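Local atomic coordinates of tyrosine phosphatase (Orf virus, PDB entry 5NCR), a protein that acts as a homodimeric protein phosphatase of the dual-specificity family, cleaving phosphate from phosphotyrosine and probably also from phosphoserine in proteins. Residues B[57-62]-B[73-78]; B[79-84]-B[165-170]; B[97-102]-B[124-129]; B[114-119]-B[158-163]. The protein carries 2 engineered substitutions. All coordinates share one frame; numbering follows the deposited sequence. Where two conformers were deposited one is given.

Contact 1: B[57-62]-B[73-78]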
loop_
_atom_site.group_PDB
_atom_site.type_symbol
_atom_site.label_atom_id
_atom_site.label_comp_id
_atom_site.label_asym_id
_atom_site.label_seq_id
_atom_site.Cartn_x
_atom_site.Cartn_y
_atom_site.Cartn_z
ATOM N N CYS B 57 -32.453 -2.614 13.869
ATOM C CA CYS B 57 -31.915 -3.853 13.307
ATOM C C CYS B 57 -30.578 -4.261 13.914
ATOM O O CYS B 57 -29.754 -3.410 14.256
ATOM C CB CYS B 57 -31.816 -3.758 11.787
ATOM S SG CYS B 57 -33.307 -3.136 10.975
ATOM N N LEU B 58 -30.372 -5.568 14.027
ATOM C CA LEU B 58 -29.147 -6.200 14.508
ATOM C C LEU B 58 -28.702 -7.203 13.453
ATOM O O LEU B 58 -29.506 -8.013 12.987
ATOM C CB LEU B 58 -29.351 -6.922 15.840
ATOM C CG LEU B 58 -29.486 -6.086 17.097
ATOM C CD1 LEU B 58 -30.129 -6.902 18.198
ATOM C CD2 LEU B 58 -28.139 -5.572 17.553
ATOM N N VAL B 59 -27.445 -7.131 13.050
ATOM C CA VAL B 59 -26.904 -8.080 12.082
ATOM C C VAL B 59 -25.888 -8.909 12.887
ATOM O O VAL B 59 -24.792 -8.442 13.214
ATOM C CB VAL B 59 -26.291 -7.419 10.812
ATOM C CG1 VAL B 59 -25.725 -8.491 9.885
ATOM C CG2 VAL B 59 -27.301 -6.533 10.071
ATOM N N ASN B 60 -26.290 -10.117 13.234
ATOM C CA ASN B 60 -25.536 -11.067 14.043
ATOM C C ASN B 60 -24.707 -11.998 13.194
ATOM O O ASN B 60 -25.234 -12.876 12.508
ATOM C CB ASN B 60 -26.483 -11.840 14.969
ATOM C CG ASN B 60 -25.808 -12.885 15.818
ATOM O OD1 ASN B 60 -24.611 -12.828 16.090
ATOM N ND2 ASN B 60 -26.574 -13.837 16.292
ATOM N N MET B 61 -23.402 -11.846 13.279
ATOM C CA MET B 61 -22.514 -12.673 12.482
ATOM C C MET B 61 -21.739 -13.690 13.292
ATOM O O MET B 61 -20.666 -14.130 12.898
ATOM C CB MET B 61 -21.637 -11.789 11.642
ATOM C CG MET B 61 -22.465 -11.078 10.635
ATOM S SD MET B 61 -21.533 -9.825 9.883
ATOM C CE MET B 61 -20.805 -10.766 8.530
ATOM N N THR B 62 -22.349 -14.154 14.359
ATOM C CA THR B 62 -21.783 -15.153 15.259
ATOM C C THR B 62 -22.552 -16.432 15.020
ATOM O O THR B 62 -23.573 -16.397 14.348
ATOM C CB THR B 62 -21.870 -14.566 16.695
ATOM O OG1 THR B 62 -20.912 -13.496 16.808
ATOM C CG2 THR B 62 -21.689 -15.568 17.829
ATOM N N THR B 73 -35.328 -6.160 14.827
ATOM C CA THR B 73 -35.204 -7.299 13.912
ATOM C C THR B 73 -33.733 -7.753 13.861
ATOM O O THR B 73 -32.858 -6.948 13.552
ATOM C CB THR B 73 -35.757 -6.934 12.515
ATOM O OG1 THR B 73 -37.135 -6.578 12.630
ATOM C CG2 THR B 73 -35.618 -8.071 11.514
ATOM N N ALA B 74 -33.468 -9.038 14.158
ATOM C CA ALA B 74 -32.111 -9.576 14.104
ATOM C C ALA B 74 -31.934 -10.486 12.886
ATOM O O ALA B 74 -32.703 -11.436 12.690
ATOM C CB ALA B 74 -31.779 -10.336 15.373
ATOM N N TYR B 75 -30.964 -10.151 12.047
ATOM C CA TYR B 75 -30.588 -10.937 10.870
ATOM C C TYR B 75 -29.371 -11.756 11.320
ATOM O O TYR B 75 -28.409 -11.197 11.854
ATOM C CB TYR B 75 -30.237 -10.026 9.682
ATOM C CG TYR B 75 -31.385 -9.131 9.254
ATOM C CD1 TYR B 75 -32.413 -9.615 8.458
ATOM C CD2 TYR B 75 -31.446 -7.800 9.649
ATOM C CE1 TYR B 75 -33.502 -8.812 8.107
ATOM C CE2 TYR B 75 -32.515 -6.975 9.270
ATOM C CZ TYR B 75 -33.530 -7.478 8.474
ATOM O OH TYR B 75 -34.584 -6.668 8.083
ATOM N N HIS B 76 -29.453 -13.077 11.190
ATOM C CA HIS B 76 -28.406 -13.990 11.627
ATOM C C HIS B 76 -27.614 -14.522 10.447
ATOM O O HIS B 76 -28.165 -15.155 9.546
ATOM C CB HIS B 76 -29.018 -15.128 12.477
ATOM C CG HIS B 76 -28.003 -16.040 13.110
ATOM N ND1 HIS B 76 -28.193 -17.412 13.151
ATOM C CD2 HIS B 76 -26.807 -15.753 13.682
ATOM C CE1 HIS B 76 -27.128 -17.907 13.767
ATOM N NE2 HIS B 76 -26.265 -16.951 14.098
ATOM N N ILE B 77 -26.335 -14.213 10.429
ATOM C CA ILE B 77 -25.409 -14.649 9.388
ATOM C C ILE B 77 -24.332 -15.401 10.166
ATOM O O ILE B 77 -23.393 -14.796 10.698
ATOM C CB ILE B 77 -24.893 -13.483 8.480
ATOM C CG1 ILE B 77 -26.086 -12.698 7.853
ATOM C CG2 ILE B 77 -23.988 -14.077 7.373
ATOM C CD1 ILE B 77 -25.893 -11.337 7.484
ATOM N N PRO B 78 -24.560 -16.695 10.442
ATOM C CA PRO B 78 -23.564 -17.438 11.232
ATOM C C PRO B 78 -22.341 -17.688 10.383
ATOM O O PRO B 78 -22.432 -18.085 9.229
ATOM C CB PRO B 78 -24.288 -18.727 11.670
ATOM C CG PRO B 78 -25.565 -18.767 10.873
ATOM C CD PRO B 78 -25.628 -17.583 9.938
#
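Two parallel strands, C57-N60 and T73-H76, form one margin of the mixed sheet in this phosphatase domain, with 73-76 the outermost strand within the chain. Their backbones follow the staggered parallel ladder: L58 N donates to T73 O, Y75 N to L58 O and N60 N to Y75 O (2.7 Å). I77 N then reaches N60 O at 2.7 Å, carrying the pairing just past the strands. On the face bearing V59 and Y75, the CB of C57 meets the ring edge of Y75 at CE2, 4.1 Å away. V59, a branched residue well suited to an extended strand, has CG1 anti to its backbone N (chi1 179°), which places CG1 3.7 Å from I77 CD1. L94 of helix 90-103 packs on both M61 and I77, so apolar side chains suit this side.

The other face carries L58 and A74, packed through their CB atoms, and turns polar at its C-terminal end. There the amide of N60 and the imidazole of H76 lie side by side, their planes 30° apart. N60 OD1 accepts from T62 N (3.1 Å) in an Asx turn, approached from above the amide plane, while its ND2 bonds S64 O. H76 NE2 donates to T62 O at 2.8 Å through a bent bond (136°). That direction implies a proton on NE2, and with the Asx turn it fixes the chain at T62 just where regular pairing ends, beside a bound sulfate.

Contact 2: B[79-84]-B[165-170]. Engineered in segment 79-84: K84 (natural residue Thr).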
loop_
_atom_site.group_PDB
_atom_site.type_symbol
_atom_site.label_atom_id
_atom_site.label_comp_id
_atom_site.label_asym_id
_atom_site.label_seq_id
_atom_site.Cartn_x
_atom_site.Cartn_y
_atom_site.Cartn_z
ATOM N N LEU B 79 -21.227 -17.267 10.903
ATOM C CA LEU B 79 -19.929 -17.376 10.283
ATOM C C LEU B 79 -18.969 -17.717 11.379
ATOM O O LEU B 79 -19.163 -17.333 12.552
ATOM C CB LEU B 79 -19.472 -16.039 9.669
ATOM C CG LEU B 79 -20.095 -15.579 8.367
ATOM C CD1 LEU B 79 -19.786 -14.150 8.117
ATOM C CD2 LEU B 79 -19.606 -16.361 7.205
ATOM N N ARG B 80 -17.930 -18.463 10.968
ATOM C CA ARG B 80 -16.802 -18.869 11.780
ATOM C C ARG B 80 -15.666 -17.907 11.420
ATOM O O ARG B 80 -15.480 -17.585 10.239
ATOM C CB ARG B 80 -16.384 -20.330 11.488
ATOM C CG ARG B 80 -15.371 -20.852 12.514
ATOM C CD ARG B 80 -15.139 -22.350 12.479
ATOM N NE ARG B 80 -14.203 -22.765 13.528
ATOM C CZ ARG B 80 -12.934 -23.115 13.334
ATOM N NH1 ARG B 80 -12.424 -23.139 12.110
ATOM N NH2 ARG B 80 -12.174 -23.469 14.361
ATOM N N ASP B 81 -14.936 -17.419 12.441
ATOM C CA ASP B 81 -13.812 -16.547 12.191
ATOM C C ASP B 81 -12.571 -17.439 11.956
ATOM O O ASP B 81 -11.822 -17.733 12.884
ATOM C CB ASP B 81 -13.641 -15.518 13.323
ATOM C CG ASP B 81 -12.432 -14.620 13.169
ATOM O OD1 ASP B 81 -11.957 -14.461 12.026
ATOM O OD2 ASP B 81 -11.968 -14.067 14.189
ATOM N N ASP B 82 -12.406 -17.915 10.720
ATOM C CA ASP B 82 -11.274 -18.785 10.342
ATOM C C ASP B 82 -10.729 -18.479 8.937
ATOM O O ASP B 82 -11.221 -17.550 8.274
ATOM C CB ASP B 82 -11.619 -20.263 10.508
ATOM C CG ASP B 82 -12.756 -20.755 9.633
ATOM O OD1 ASP B 82 -12.971 -20.174 8.558
ATOM O OD2 ASP B 82 -13.372 -21.783 9.979
ATOM N N ASP B 83 -9.734 -19.268 8.475
ATOM C CA ASP B 83 -9.081 -19.019 7.198
ATOM C C ASP B 83 -9.708 -19.734 5.999
ATOM O O ASP B 83 -9.188 -19.579 4.891
ATOM C CB ASP B 83 -7.559 -19.304 7.281
ATOM C CG ASP B 83 -7.156 -20.704 7.689
ATOM O OD1 ASP B 83 -8.045 -21.489 8.094
ATOM O OD2 ASP B 83 -5.942 -21.013 7.628
ATOM N N LYS B 84 -10.817 -20.449 6.163
ATOM C CA LYS B 84 -11.390 -21.123 4.990
ATOM C C LYS B 84 -12.827 -20.692 4.695
ATOM O O LYS B 84 -13.353 -20.981 3.631
ATOM C CB LYS B 84 -11.253 -22.651 5.115
ATOM C CG LYS B 84 -9.831 -23.183 4.853
ATOM C CD LYS B 84 -9.422 -23.132 3.370
ATOM C CE LYS B 84 -8.956 -24.472 2.838
ATOM N NZ LYS B 84 -8.518 -24.388 1.416
ATOM N N ALA B 165 -6.983 -12.422 7.339
ATOM C CA ALA B 165 -6.429 -12.261 5.993
ATOM C C ALA B 165 -7.312 -12.912 4.929
ATOM O O ALA B 165 -7.445 -12.357 3.857
ATOM C CB ALA B 165 -5.030 -12.835 5.935
ATOM N N ASN B 166 -7.975 -14.042 5.252
ATOM C CA ASN B 166 -8.899 -14.758 4.366
ATOM C C ASN B 166 -10.068 -13.853 3.944
ATOM O O ASN B 166 -10.356 -13.724 2.749
ATOM C CB ASN B 166 -9.397 -16.063 5.039
ATOM C CG ASN B 166 -10.674 -16.685 4.488
ATOM O OD1 ASN B 166 -11.613 -17.007 5.236
ATOM N ND2 ASN B 166 -10.732 -16.904 3.189
ATOM N N PHE B 167 -10.691 -13.192 4.918
ATOM C CA PHE B 167 -11.816 -12.288 4.719
ATOM C C PHE B 167 -11.345 -11.041 3.995
ATOM O O PHE B 167 -12.035 -10.571 3.095
ATOM C CB PHE B 167 -12.429 -11.872 6.080
ATOM C CG PHE B 167 -13.164 -12.930 6.878
ATOM C CD1 PHE B 167 -13.333 -14.226 6.370
ATOM C CD2 PHE B 167 -13.708 -12.630 8.127
ATOM C CE1 PHE B 167 -14.003 -15.205 7.117
ATOM C CE2 PHE B 167 -14.376 -13.614 8.870
ATOM C CZ PHE B 167 -14.526 -14.889 8.356
ATOM N N ARG B 168 -10.202 -10.473 4.430
ATOM C CA ARG B 168 -9.655 -9.255 3.838
ATOM C C ARG B 168 -9.320 -9.500 2.370
ATOM O O ARG B 168 -9.611 -8.641 1.555
ATOM C CB ARG B 168 -8.439 -8.755 4.623
ATOM C CG ARG B 168 -8.255 -7.230 4.574
ATOM C CD ARG B 168 -7.251 -6.725 5.608
ATOM N NE ARG B 168 -5.927 -7.281 5.379
ATOM C CZ ARG B 168 -5.362 -8.227 6.113
ATOM N NH1 ARG B 168 -6.001 -8.735 7.157
ATOM N NH2 ARG B 168 -4.146 -8.664 5.817
ATOM N N TYR B 169 -8.768 -10.681 2.025
ATOM C CA TYR B 169 -8.436 -11.015 0.647
ATOM C C TYR B 169 -9.731 -11.126 -0.172
ATOM O O TYR B 169 -9.806 -10.560 -1.261
ATOM C CB TYR B 169 -7.629 -12.332 0.565
ATOM C CG TYR B 169 -7.304 -12.760 -0.854
ATOM C CD1 TYR B 169 -6.258 -12.170 -1.560
ATOM C CD2 TYR B 169 -8.036 -13.762 -1.483
ATOM C CE1 TYR B 169 -5.937 -12.577 -2.857
ATOM C CE2 TYR B 169 -7.728 -14.175 -2.781
ATOM C CZ TYR B 169 -6.681 -13.574 -3.468
ATOM O OH TYR B 169 -6.364 -13.983 -4.744
ATOM N N GLN B 170 -10.763 -11.823 0.366
ATOM C CA GLN B 170 -12.054 -11.966 -0.323
ATOM C C GLN B 170 -12.698 -10.589 -0.606
ATOM O O GLN B 170 -13.281 -10.400 -1.665
ATOM C CB GLN B 170 -13.019 -12.842 0.466
ATOM C CG GLN B 170 -12.622 -14.312 0.469
ATOM C CD GLN B 170 -13.644 -15.112 1.242
ATOM O OE1 GLN B 170 -14.739 -15.397 0.769
ATOM N NE2 GLN B 170 -13.322 -15.496 2.438
#
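The ring of F167 and the side chain of N166, on the first turn of helix 165-177, meet the backbone of the loop 79-84. F167 presents its edge: R80 O lies near the ring plane, 3.4 Å from F167 CZ, so the weakly positive edge hydrogen faces a carbonyl oxygen. Two more oxygens come obliquely, D82 O at 3.8 Å from F167 CE1 and D81 OD1 at 4.1 Å from F167 CE2. With CG anti to its carbonyl carbon (chi1 -69°), F167 reaches out from the helix to this loop, and R118 and A121 pack against it as well. Next to it, N166 lies against D83, with its CB 3.5 Å from D83 O.

The loop is shaped by its own polar groups. D82 OD2 takes a salt bridge from R80 NH1 (2.7 Å) on its anti lone pair. Its OD1 accepts from the backbone N of the engineered K84 in an Asx turn, and from T85 OG1. D81 is the centre of an inverse gamma turn. Further out, N164 donates to both D81 OD1 and D82 O and accepts from F167 N, joining loop to helix; Q170 bonds T85 O and I87 N. D82 suits its place because its short carboxylate can accept from the backbone N two residues on. The side chain of D81 comes within about 3 Å of the bound phosphate, nearest atoms measured, consistent with this being the loop that carries the general acid in dual-specificity phosphatases.

Contact 3: B[97-102]-B[124-129]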
loop_
_atom_site.group_PDB
_atom_site.type_symbol
_atom_site.label_atom_id
_atom_site.label_comp_id
_atom_site.label_asym_id
_atom_site.label_seq_id
_atom_site.Cartn_x
_atom_site.Cartn_y
_atom_site.Cartn_z
ATOM N N LEU B 97 -28.411 -5.124 1.843
ATOM C CA LEU B 97 -29.262 -5.053 3.035
ATOM C C LEU B 97 -28.893 -3.818 3.895
ATOM O O LEU B 97 -29.783 -3.095 4.329
ATOM C CB LEU B 97 -29.141 -6.362 3.864
ATOM C CG LEU B 97 -29.716 -6.390 5.311
ATOM C CD1 LEU B 97 -31.195 -6.190 5.327
ATOM C CD2 LEU B 97 -29.367 -7.677 5.994
ATOM N N LEU B 98 -27.596 -3.600 4.150
ATOM C CA LEU B 98 -27.141 -2.454 4.940
ATOM C C LEU B 98 -27.464 -1.129 4.253
ATOM O O LEU B 98 -27.914 -0.193 4.918
ATOM C CB LEU B 98 -25.654 -2.570 5.296
ATOM C CG LEU B 98 -25.279 -3.742 6.227
ATOM C CD1 LEU B 98 -23.790 -3.862 6.376
ATOM C CD2 LEU B 98 -25.958 -3.640 7.596
ATOM N N ALA B 99 -27.321 -1.077 2.916
ATOM C CA ALA B 99 -27.667 0.117 2.141
ATOM C C ALA B 99 -29.198 0.414 2.219
ATOM O O ALA B 99 -29.597 1.580 2.308
ATOM C CB ALA B 99 -27.232 -0.047 0.694
ATOM N N ARG B 100 -30.041 -0.641 2.222
ATOM C CA ARG B 100 -31.496 -0.517 2.324
ATOM C C ARG B 100 -31.884 -0.001 3.722
ATOM O O ARG B 100 -32.761 0.864 3.827
ATOM C CB ARG B 100 -32.182 -1.865 2.032
ATOM C CG ARG B 100 -33.629 -1.745 1.571
ATOM C CD ARG B 100 -34.394 -3.060 1.686
ATOM N NE ARG B 100 -34.945 -3.266 3.033
ATOM C CZ ARG B 100 -34.697 -4.328 3.796
ATOM N NH1 ARG B 100 -33.915 -5.303 3.355
ATOM N NH2 ARG B 100 -35.231 -4.423 5.010
ATOM N N LEU B 101 -31.240 -0.527 4.790
ATOM C CA LEU B 101 -31.520 -0.102 6.172
ATOM C C LEU B 101 -31.110 1.367 6.382
ATOM O O LEU B 101 -31.842 2.119 7.013
ATOM C CB LEU B 101 -30.859 -1.038 7.210
ATOM C CG LEU B 101 -31.318 -2.511 7.173
ATOM C CD1 LEU B 101 -30.400 -3.425 7.965
ATOM C CD2 LEU B 101 -32.754 -2.669 7.633
ATOM N N GLU B 102 -29.963 1.768 5.795
ATOM C CA GLU B 102 -29.420 3.122 5.794
ATOM C C GLU B 102 -30.411 4.067 5.102
ATOM O O GLU B 102 -30.752 5.103 5.672
ATOM C CB GLU B 102 -28.052 3.149 5.072
ATOM C CG GLU B 102 -27.342 4.501 5.076
ATOM C CD GLU B 102 -26.815 4.957 6.421
ATOM O OE1 GLU B 102 -26.447 4.086 7.238
ATOM O OE2 GLU B 102 -26.801 6.183 6.672
ATOM N N MET B 124 -16.308 -3.308 6.259
ATOM C CA MET B 124 -15.405 -2.990 5.148
ATOM C C MET B 124 -16.137 -3.095 3.830
ATOM O O MET B 124 -16.065 -2.168 3.014
ATOM C CB MET B 124 -14.187 -3.931 5.154
ATOM C CG MET B 124 -13.046 -3.436 4.271
ATOM S SD MET B 124 -12.325 -1.861 4.866
ATOM C CE MET B 124 -11.558 -1.287 3.328
ATOM N N GLY B 125 -16.878 -4.199 3.649
ATOM C CA GLY B 125 -17.660 -4.403 2.436
ATOM C C GLY B 125 -18.655 -3.284 2.213
ATOM O O GLY B 125 -18.732 -2.728 1.119
ATOM N N TYR B 126 -19.394 -2.921 3.259
ATOM C CA TYR B 126 -20.411 -1.875 3.173
ATOM C C TYR B 126 -19.834 -0.471 2.873
ATOM O O TYR B 126 -20.401 0.266 2.066
ATOM C CB TYR B 126 -21.287 -1.880 4.419
ATOM C CG TYR B 126 -22.310 -0.766 4.402
ATOM C CD1 TYR B 126 -23.254 -0.677 3.390
ATOM C CD2 TYR B 126 -22.266 0.258 5.336
ATOM C CE1 TYR B 126 -24.149 0.389 3.327
ATOM C CE2 TYR B 126 -23.193 1.302 5.315
ATOM C CZ TYR B 126 -24.125 1.371 4.302
ATOM O OH TYR B 126 -24.999 2.431 4.266
ATOM N N VAL B 127 -18.714 -0.127 3.502
ATOM C CA VAL B 127 -18.019 1.138 3.274
ATOM C C VAL B 127 -17.509 1.200 1.813
ATOM O O VAL B 127 -17.651 2.232 1.164
ATOM C CB VAL B 127 -16.917 1.381 4.333
ATOM C CG1 VAL B 127 -16.060 2.586 3.947
ATOM C CG2 VAL B 127 -17.544 1.600 5.727
ATOM N N MET B 128 -16.988 0.086 1.296
ATOM C CA MET B 128 -16.513 -0.022 -0.101
ATOM C C MET B 128 -17.689 0.116 -1.053
ATOM O O MET B 128 -17.644 0.941 -1.972
ATOM C CB MET B 128 -15.776 -1.359 -0.363
ATOM C CG MET B 128 -14.389 -1.445 0.278
ATOM S SD MET B 128 -13.207 -0.125 -0.180
ATOM C CE MET B 128 -13.049 -0.377 -1.998
ATOM N N HIS B 129 -18.781 -0.613 -0.771
ATOM C CA HIS B 129 -20.014 -0.561 -1.550
ATOM C C HIS B 129 -20.592 0.853 -1.597
ATOM O O HIS B 129 -20.999 1.307 -2.665
ATOM C CB HIS B 129 -21.057 -1.504 -0.955
ATOM C CG HIS B 129 -22.346 -1.489 -1.706
ATOM N ND1 HIS B 129 -23.462 -0.826 -1.211
ATOM C CD2 HIS B 129 -22.649 -2.024 -2.908
ATOM C CE1 HIS B 129 -24.411 -1.015 -2.112
ATOM N NE2 HIS B 129 -23.969 -1.727 -3.144
#
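L98 and Y126 meet at an angle, the leucine passing over the tyrosine ring. L98 CB sits above one face, 3.9 Å from the ring centroid and 22° off its normal, a CH-pi contact displaced toward Y126 CD1; farther along the leucine, L98 CD1 touches Y126 CB at 3.7 Å. The ring reaches this place because its CG is anti to the backbone N (chi1 177°), which throws the long, flat side chain outward across the gap between helices. At the far end, Y126 OH lies 3.2 Å from both CB and CG of E102, whose chain runs across the tyrosine at about a right angle. The bend at chi2 carries the carboxylate past the hydroxyl, and E102 OE1 accepts from T32 OG1 and H34 N. A99, small enough for close approach, lets its backbone N come 3.5 Å from Y126 CE1, while its CB meets the edge of the H129 ring at CE1 (4.1 Å). H129 ND1 is buried here with no polar partner in the model.

The helix segments cross at -67° with axes 10.4 Å apart, a gap bridged largely by Y126. Behind L98 stand T108 and V110 of strand 108-111, whereas H129 also meets F175 of helix 165-177.

Contact 4: B[114-119]-B[158-163]. With PO4 (phosphate ion), chain D; SO4 (sulfate ion), chain E.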
loop_
_atom_site.group_PDB
_atom_site.type_symbol
_atom_site.label_atom_id
_atom_site.label_comp_id
_atom_site.label_asym_id
_atom_site.label_seq_id
_atom_site.Cartn_x
_atom_site.Cartn_y
_atom_site.Cartn_z
ATOM N N ALA B 114 -15.783 -10.461 19.002
ATOM C CA ALA B 114 -14.746 -9.470 19.305
ATOM C C ALA B 114 -15.007 -8.109 18.632
ATOM O O ALA B 114 -14.359 -7.122 18.978
ATOM C CB ALA B 114 -13.393 -10.010 18.878
ATOM N N GLY B 115 -15.938 -8.067 17.676
ATOM C CA GLY B 115 -16.216 -6.875 16.883
ATOM C C GLY B 115 -15.053 -6.542 15.952
ATOM O O GLY B 115 -14.797 -5.374 15.650
ATOM N N VAL B 116 -14.341 -7.573 15.498
ATOM C CA VAL B 116 -13.139 -7.406 14.685
ATOM C C VAL B 116 -13.249 -7.981 13.274
ATOM O O VAL B 116 -13.134 -7.217 12.314
ATOM C CB VAL B 116 -11.867 -7.955 15.417
ATOM C CG1 VAL B 116 -10.619 -7.886 14.519
ATOM C CG2 VAL B 116 -11.629 -7.246 16.750
ATOM N N ASN B 117 -13.400 -9.313 13.145
ATOM C CA ASN B 117 -13.291 -9.971 11.852
ATOM C C ASN B 117 -14.577 -10.199 11.056
ATOM O O ASN B 117 -14.632 -9.747 9.925
ATOM C CB ASN B 117 -12.545 -11.285 12.000
ATOM C CG ASN B 117 -11.130 -11.089 12.458
ATOM O OD1 ASN B 117 -10.737 -11.634 13.465
ATOM N ND2 ASN B 117 -10.327 -10.319 11.770
ATOM N N ARG B 118 -15.575 -10.903 11.601
ATOM C CA ARG B 118 -16.813 -11.178 10.843
ATOM C C ARG B 118 -17.598 -9.902 10.566
ATOM O O ARG B 118 -17.854 -9.583 9.401
ATOM C CB ARG B 118 -17.654 -12.270 11.528
ATOM C CG ARG B 118 -16.889 -13.597 11.612
ATOM C CD ARG B 118 -17.449 -14.559 12.618
ATOM N NE ARG B 118 -17.057 -14.225 13.981
ATOM C CZ ARG B 118 -17.432 -14.898 15.064
ATOM N NH1 ARG B 118 -18.201 -15.973 14.953
ATOM N NH2 ARG B 118 -17.051 -14.498 16.264
ATOM N N SER B 119 -17.852 -9.123 11.619
ATOM C CA SER B 119 -18.546 -7.843 11.525
ATOM C C SER B 119 -17.674 -6.802 10.836
ATOM O O SER B 119 -18.204 -5.970 10.096
ATOM C CB SER B 119 -18.996 -7.365 12.902
ATOM O OG SER B 119 -17.876 -7.268 13.767
ATOM N N ARG B 158 -10.538 1.574 15.956
ATOM C CA ARG B 158 -10.924 0.336 16.622
ATOM C C ARG B 158 -9.787 -0.506 17.178
ATOM O O ARG B 158 -10.045 -1.422 17.964
ATOM C CB ARG B 158 -11.792 -0.482 15.660
ATOM C CG ARG B 158 -13.108 0.259 15.469
ATOM C CD ARG B 158 -14.187 -0.513 14.799
ATOM N NE ARG B 158 -14.579 -1.738 15.497
ATOM C CZ ARG B 158 -15.417 -1.824 16.526
ATOM N NH1 ARG B 158 -15.914 -0.723 17.087
ATOM N NH2 ARG B 158 -15.734 -3.008 17.028
ATOM N N GLY B 159 -8.557 -0.218 16.761
ATOM C CA GLY B 159 -7.365 -0.936 17.213
ATOM C C GLY B 159 -7.177 -2.245 16.489
ATOM O O GLY B 159 -6.086 -2.525 15.993
ATOM N N ALA B 160 -8.225 -3.088 16.485
ATOM C CA ALA B 160 -8.241 -4.358 15.777
ATOM C C ALA B 160 -9.407 -4.298 14.837
ATOM O O ALA B 160 -10.528 -3.964 15.255
ATOM C CB ALA B 160 -8.417 -5.505 16.741
ATOM N N PHE B 161 -9.149 -4.599 13.561
ATOM C CA PHE B 161 -10.177 -4.538 12.534
ATOM C C PHE B 161 -9.782 -5.392 11.360
ATOM O O PHE B 161 -8.741 -5.143 10.760
ATOM C CB PHE B 161 -10.408 -3.063 12.093
ATOM C CG PHE B 161 -11.304 -2.902 10.879
ATOM C CD1 PHE B 161 -12.676 -3.091 10.977
ATOM C CD2 PHE B 161 -10.770 -2.529 9.645
ATOM C CE1 PHE B 161 -13.503 -2.945 9.851
ATOM C CE2 PHE B 161 -11.597 -2.357 8.528
ATOM C CZ PHE B 161 -12.954 -2.587 8.629
ATOM N N LEU B 162 -10.605 -6.385 11.021
ATOM C CA LEU B 162 -10.396 -7.216 9.840
ATOM C C LEU B 162 -8.969 -7.783 9.731
ATOM O O LEU B 162 -8.267 -7.601 8.734
ATOM C CB LEU B 162 -10.805 -6.371 8.623
ATOM C CG LEU B 162 -10.990 -7.033 7.261
ATOM C CD1 LEU B 162 -11.859 -8.288 7.322
ATOM C CD2 LEU B 162 -11.528 -6.019 6.297
ATOM N N GLU B 163 -8.537 -8.430 10.803
ATOM C CA GLU B 163 -7.223 -9.038 10.942
ATOM C C GLU B 163 -7.174 -10.320 10.123
ATOM O O GLU B 163 -6.125 -10.677 9.584
ATOM C CB GLU B 163 -6.913 -9.304 12.441
ATOM C CG GLU B 163 -7.093 -8.077 13.345
ATOM C CD GLU B 163 -6.219 -6.890 13.002
ATOM O OE1 GLU B 163 -5.051 -7.124 12.635
ATOM O OE2 GLU B 163 -6.702 -5.736 13.064
HETATM P P PO4 D . -14.787 -11.462 15.521
HETATM O O1 PO4 D . -15.027 -12.490 16.718
HETATM O O2 PO4 D . -13.225 -11.236 15.295
HETATM O O3 PO4 D . -15.486 -10.063 15.841
HETATM O O4 PO4 D . -15.394 -11.990 14.249
HETATM S S SO4 E . -18.639 -17.735 17.979
HETATM O O1 SO4 E . -18.117 -19.114 18.033
HETATM O O2 SO4 E . -19.352 -17.430 19.229
HETATM O O3 SO4 E . -17.485 -16.826 17.803
HETATM O O4 SO4 E . -19.573 -17.595 16.854
HETATM O O HOH W 1 -13.040 -3.756 14.265
#
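The phosphate-binding P-loop of the tyrosine phosphatase signature is tied from behind by the loop 158-163, through G115 and V116. R158 NH2 donates to G115 O at 2.9 Å in a nearly straight bond (171°), meeting a lone pair in the carbonyl plane. The bend at chi3 (60°) turns the guanidinium so that its NE donates to a water, which in turn donates to G115 O and A160 O; T29 and G27 accept from NH1. L162 N bonds V116 O from above the carbonyl plane, 3.0 Å away. V116 spreads its two methyls, CG2 to A160 CB and CG1 to E163 CG, each at 3.7 Å.

With these carbonyls turned outward, the backbone amides of A114, V116, N117 and R118 point inward, the hallmark of the cradle. V116 N meets phosphate O3 at 2.8 Å; A114 N, N117 N and R118 N bond O1, O2 and O4. G115, at positive phi, suits the tight curve. R118 offers two parallel donors in the plane of its guanidinium: NE reaches phosphate O4 at 2.8 Å (177°), and NH2 serves both phosphate O1 and sulfate O3. E163 OE2 accepts from F161 N at 2.7 Å on its anti lone pair and also forms a salt bridge with R155 NE.

Overall arrangement
Contact 1 lies in the sheet and closes before the other three open. The loop closed by contact 2 encloses contact 4, with their centres 12 Å apart, and also contact 3, on the opposite side of the chain's centre. Contacts 3 and 4 alternate along the chain and share helix 118-134, their centres 17 Å apart: one packs its middle against helix 90-103, the other holds the P-loop at its start. Helix 90-103 also covers one sheet face, joining contacts 1 and 3 through V59 CG2 and L98 CD2. R118 links three contacts, touching M61 and bonding L79 O. Contacts 2 and 4, with the end of contact 1, thus gather round the phosphate site, while contact 3 belongs to the helical packing away from it.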